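MRNA export factor (Human herpesvirus 1, PDB 4YXP) regulates viral gene expression as a homodimer, exporting intronless viral mRNAs from the nucleus and inhibiting host splicing, here represented by its zinc-binding C-terminal folded domain. Local coordinates at residues Ala10-Arg13 with Leu14-Ser18; Arg22-Val25 with Asp26-Ser29. All blocks are in the same frame, centred on the assembly; numbering follows the deposited sequence.

Contact 1. Residues Ala10-Arg13 with Leu14-Ser18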
# COMPACT_ATOMS: atom_id res chain seq x y z
N ALA B 10 -16.25 -19.75 19.66
CA ALA B 10 -15.30 -20.60 20.38
C ALA B 10 -14.44 -21.44 19.44
O ALA B 10 -13.25 -21.63 19.69
CB ALA B 10 -16.04 -21.49 21.35
N THR B 11 -15.04 -21.95 18.37
CA THR B 11 -14.30 -22.78 17.41
C THR B 11 -13.14 -21.99 16.82
O THR B 11 -12.03 -22.50 16.69
CB THR B 11 -15.21 -23.30 16.28
OG1 THR B 11 -16.24 -24.13 16.82
CG2 THR B 11 -14.40 -24.10 15.25
N THR B 12 -13.41 -20.74 16.47
CA THR B 12 -12.40 -19.89 15.86
C THR B 12 -11.29 -19.56 16.86
O THR B 12 -10.12 -19.46 16.48
CB THR B 12 -13.02 -18.59 15.31
OG1 THR B 12 -14.04 -18.92 14.36
CG2 THR B 12 -11.97 -17.73 14.63
N ARG B 13 -11.64 -19.41 18.13
CA ARG B 13 -10.64 -19.14 19.16
C ARG B 13 -9.66 -20.30 19.27
O ARG B 13 -8.47 -20.09 19.54
CB ARG B 13 -11.31 -18.88 20.51
CG ARG B 13 -12.17 -17.63 20.51
CD ARG B 13 -12.74 -17.32 21.89
NE ARG B 13 -13.66 -16.19 21.84
CZ ARG B 13 -13.98 -15.42 22.87
NH1 ARG B 13 -13.46 -15.64 24.07
NH2 ARG B 13 -14.83 -14.41 22.70
N LEU B 14 -10.14 -21.52 19.05
CA LEU B 14 -9.28 -22.70 19.02
C LEU B 14 -8.30 -22.62 17.86
O LEU B 14 -7.11 -22.88 18.02
CB LEU B 14 -10.11 -23.98 18.89
CG LEU B 14 -10.72 -24.59 20.15
CD1 LEU B 14 -11.73 -25.66 19.76
CD2 LEU B 14 -9.64 -25.17 21.05
N VAL B 15 -8.83 -22.26 16.70
CA VAL B 15 -8.03 -22.12 15.49
C VAL B 15 -6.91 -21.10 15.71
O VAL B 15 -5.75 -21.36 15.40
CB VAL B 15 -8.92 -21.72 14.29
CG1 VAL B 15 -8.09 -21.47 13.04
CG2 VAL B 15 -9.96 -22.80 14.03
N LEU B 16 -7.27 -19.95 16.26
CA LEU B 16 -6.31 -18.87 16.47
C LEU B 16 -5.19 -19.26 17.43
O LEU B 16 -4.02 -18.96 17.19
CB LEU B 16 -7.02 -17.62 16.98
CG LEU B 16 -8.01 -16.96 16.01
CD1 LEU B 16 -8.74 -15.81 16.68
CD2 LEU B 16 -7.31 -16.47 14.75
N ARG B 17 -5.53 -19.94 18.52
CA ARG B 17 -4.53 -20.32 19.52
C ARG B 17 -3.61 -21.43 19.02
O ARG B 17 -2.46 -21.54 19.46
CB ARG B 17 -5.19 -20.75 20.82
CG ARG B 17 -5.65 -19.59 21.70
CD ARG B 17 -5.88 -20.04 23.14
NE ARG B 17 -6.69 -19.08 23.90
CZ ARG B 17 -7.07 -19.26 25.16
NH1 ARG B 17 -6.73 -20.35 25.82
NH2 ARG B 17 -7.81 -18.33 25.76
N SER B 18 -4.10 -22.26 18.10
CA SER B 18 -3.32 -23.39 17.60
C SER B 18 -2.17 -22.95 16.68
O SER B 18 -1.31 -23.75 16.32
CB SER B 18 -4.22 -24.37 16.85
OG SER B 18 -4.55 -23.89 15.56
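Ala10, Thr11, Thr12 and Arg13 each offer a carbonyl to the amide four residues on, in Leu14, Val15, Leu16 and Arg17, and of these bonds the shortest is Leu16 N to Thr12 O at 2.9 Å. Beside that bond the Leu16 side chain leans back on the same carbonyl, with CG 3.3 Å from Thr12 O. It meets the Thr12 side chain only loosely, methyl CG2 of Thr12 lying 4.3 Å from Leu16 CG. Val15 makes a similar backward contact on another side of the helix: CG1 is anti to the backbone N (chi1 176°), which turns the other methyl, CG2, onto Thr11 O at 3.4 Å. The stretch is a two-turn helix near the N terminus of the domain, a worked case of i to i+4 pairing, with one face, that of Thr12 and Leu16, buried against the second subunit. These two residues, one turn apart, pack on Lys186 and Phe191 of that subunit, respectively. The Thr12 hydroxyl is engaged on the same side, with hydrogen bonds to Asp9 and to the carbonyl of Ile185 of the second subunit. Arg13 and Arg17, one turn apart, both run extended from CG to NE; Arg17 CG passes 3.6 Å from Arg13 O, while Arg13 NH1 and Arg17 NH2 stay 6.5 Å apart. Arg13 instead bonds through NE to the carbonyl of Ile8, just ahead of the helix. At the far end Ser18 folds its hydroxyl back along the chain, OG donating to Val15 O at 2.8 Å.

Contact 2. Residues Arg22-Val25 with Asp26-Ser29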
# COMPACT_ATOMS: atom_id res chain seq x y z
N ARG B 22 2.23 -24.81 15.58
CA ARG B 22 2.89 -25.08 14.31
C ARG B 22 3.95 -24.04 13.96
O ARG B 22 4.72 -24.22 13.02
CB ARG B 22 1.86 -25.14 13.18
CG ARG B 22 0.80 -26.22 13.36
CD ARG B 22 -0.21 -26.20 12.21
NE ARG B 22 -0.79 -24.87 12.02
CZ ARG B 22 -1.86 -24.42 12.67
NH1 ARG B 22 -2.48 -25.18 13.56
NH2 ARG B 22 -2.31 -23.19 12.43
N ALA B 23 4.00 -22.95 14.72
CA ALA B 23 4.92 -21.86 14.43
C ALA B 23 6.32 -22.17 14.95
O ALA B 23 6.51 -22.47 16.13
CB ALA B 23 4.41 -20.56 15.02
N ALA B 24 7.30 -22.10 14.05
CA ALA B 24 8.69 -22.35 14.41
C ALA B 24 9.62 -21.79 13.34
O ALA B 24 9.26 -21.72 12.16
CB ALA B 24 8.94 -23.84 14.59
N VAL B 25 10.82 -21.39 13.76
CA VAL B 25 11.79 -20.80 12.85
C VAL B 25 12.03 -21.69 11.64
O VAL B 25 12.11 -21.20 10.51
CB VAL B 25 13.12 -20.51 13.58
CG1 VAL B 25 12.95 -19.36 14.56
CG2 VAL B 25 13.64 -21.76 14.30
N ASP B 26 12.13 -22.99 11.87
CA ASP B 26 12.35 -23.95 10.80
C ASP B 26 11.21 -23.93 9.80
O ASP B 26 11.43 -23.84 8.59
CB ASP B 26 12.52 -25.37 11.36
CG ASP B 26 13.87 -25.59 12.00
OD1 ASP B 26 14.83 -24.88 11.62
OD2 ASP B 26 13.98 -26.47 12.87
N ARG B 27 9.99 -24.00 10.31
CA ARG B 27 8.80 -24.02 9.47
C ARG B 27 8.75 -22.79 8.57
O ARG B 27 8.28 -22.87 7.43
CB ARG B 27 7.54 -24.10 10.34
CG ARG B 27 7.49 -25.30 11.28
CD ARG B 27 7.31 -26.61 10.53
NE ARG B 27 6.06 -26.63 9.78
CZ ARG B 27 4.86 -26.89 10.31
NH1 ARG B 27 4.74 -27.15 11.61
NH2 ARG B 27 3.78 -26.89 9.54
N ILE B 28 9.24 -21.67 9.07
CA ILE B 28 9.23 -20.42 8.31
C ILE B 28 10.27 -20.48 7.19
O ILE B 28 10.03 -19.98 6.09
CB ILE B 28 9.48 -19.20 9.23
CG1 ILE B 28 8.38 -19.09 10.29
CG2 ILE B 28 9.56 -17.91 8.41
CD1 ILE B 28 6.99 -18.80 9.75
N SER B 29 11.42 -21.09 7.48
CA SER B 29 12.46 -21.25 6.47
C SER B 29 11.99 -22.17 5.35
O SER B 29 12.21 -21.89 4.17
CB SER B 29 13.74 -21.81 7.09
OG SER B 29 14.28 -20.92 8.06
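The carbonyls of Ala24 and Val25 accept from the amides of Ile28 and Ser29, the backbone bonds that start a helix: Ile28 N lies 3.1 Å from Ala24 O, and Ser29 N is equally far from Val25 O. Ala24 holds the N-cap position, where an alanine has no side-chain acceptor to offer the first amides of the helix. Among side-chain hydrogen bonds, Ser29 adds a second donor to Val25 O. With its OG beside the backbone N (chi1 -63°), the hydroxyl reaches this oxygen at 3.3 Å, coming in above the carbonyl plane from the face opposite to the amide, so the oxygen takes two donors from one residue, the hydroxyl making the longer bond. Electrostatic approach is the business of Arg27. Its chain bends at chi2 and chi3 (-70° and -61°) and curls back toward the loop, laying one face of the guanidinium against Arg22 O; NH1 is 3.3 Å from that oxygen, but the angle is too poor for a hydrogen bond. Nonpolar packing is slight, Arg27 CG touching Ala24 CB at 3.9 Å. Ile28 CG1 leans back, at 3.3 Å, on Ala24 O, the carbonyl its own amide bonds. Arg22 points its own charge elsewhere, forming a salt bridge with Glu237 of the second subunit and a hydrogen bond to Ser18, which may ease the nearness of two like charges. The turn leads from the short helix 19-22 into helix 25-38, while Ala23 and Ile28 pack on Ala233 and Ile236 within helix 230-241 of the second subunit.

Followed from the N terminus, the chain meets contact 1 in helix 10-17, passes through the single-turn helix 19-22, and enters contact 2 as it turns into helix 25-38. The two lie in series, about 19 Å apart between centres, and neither encloses or crosses the other; each unites adjoining residues, so no long loop is closed. Both belong to an N-terminal arm, with centres about 36 and 32 Å from that of the chain, well away from the zinc site. What they share is the second subunit: the arm meets it at both places, as part of the intertwined dimer.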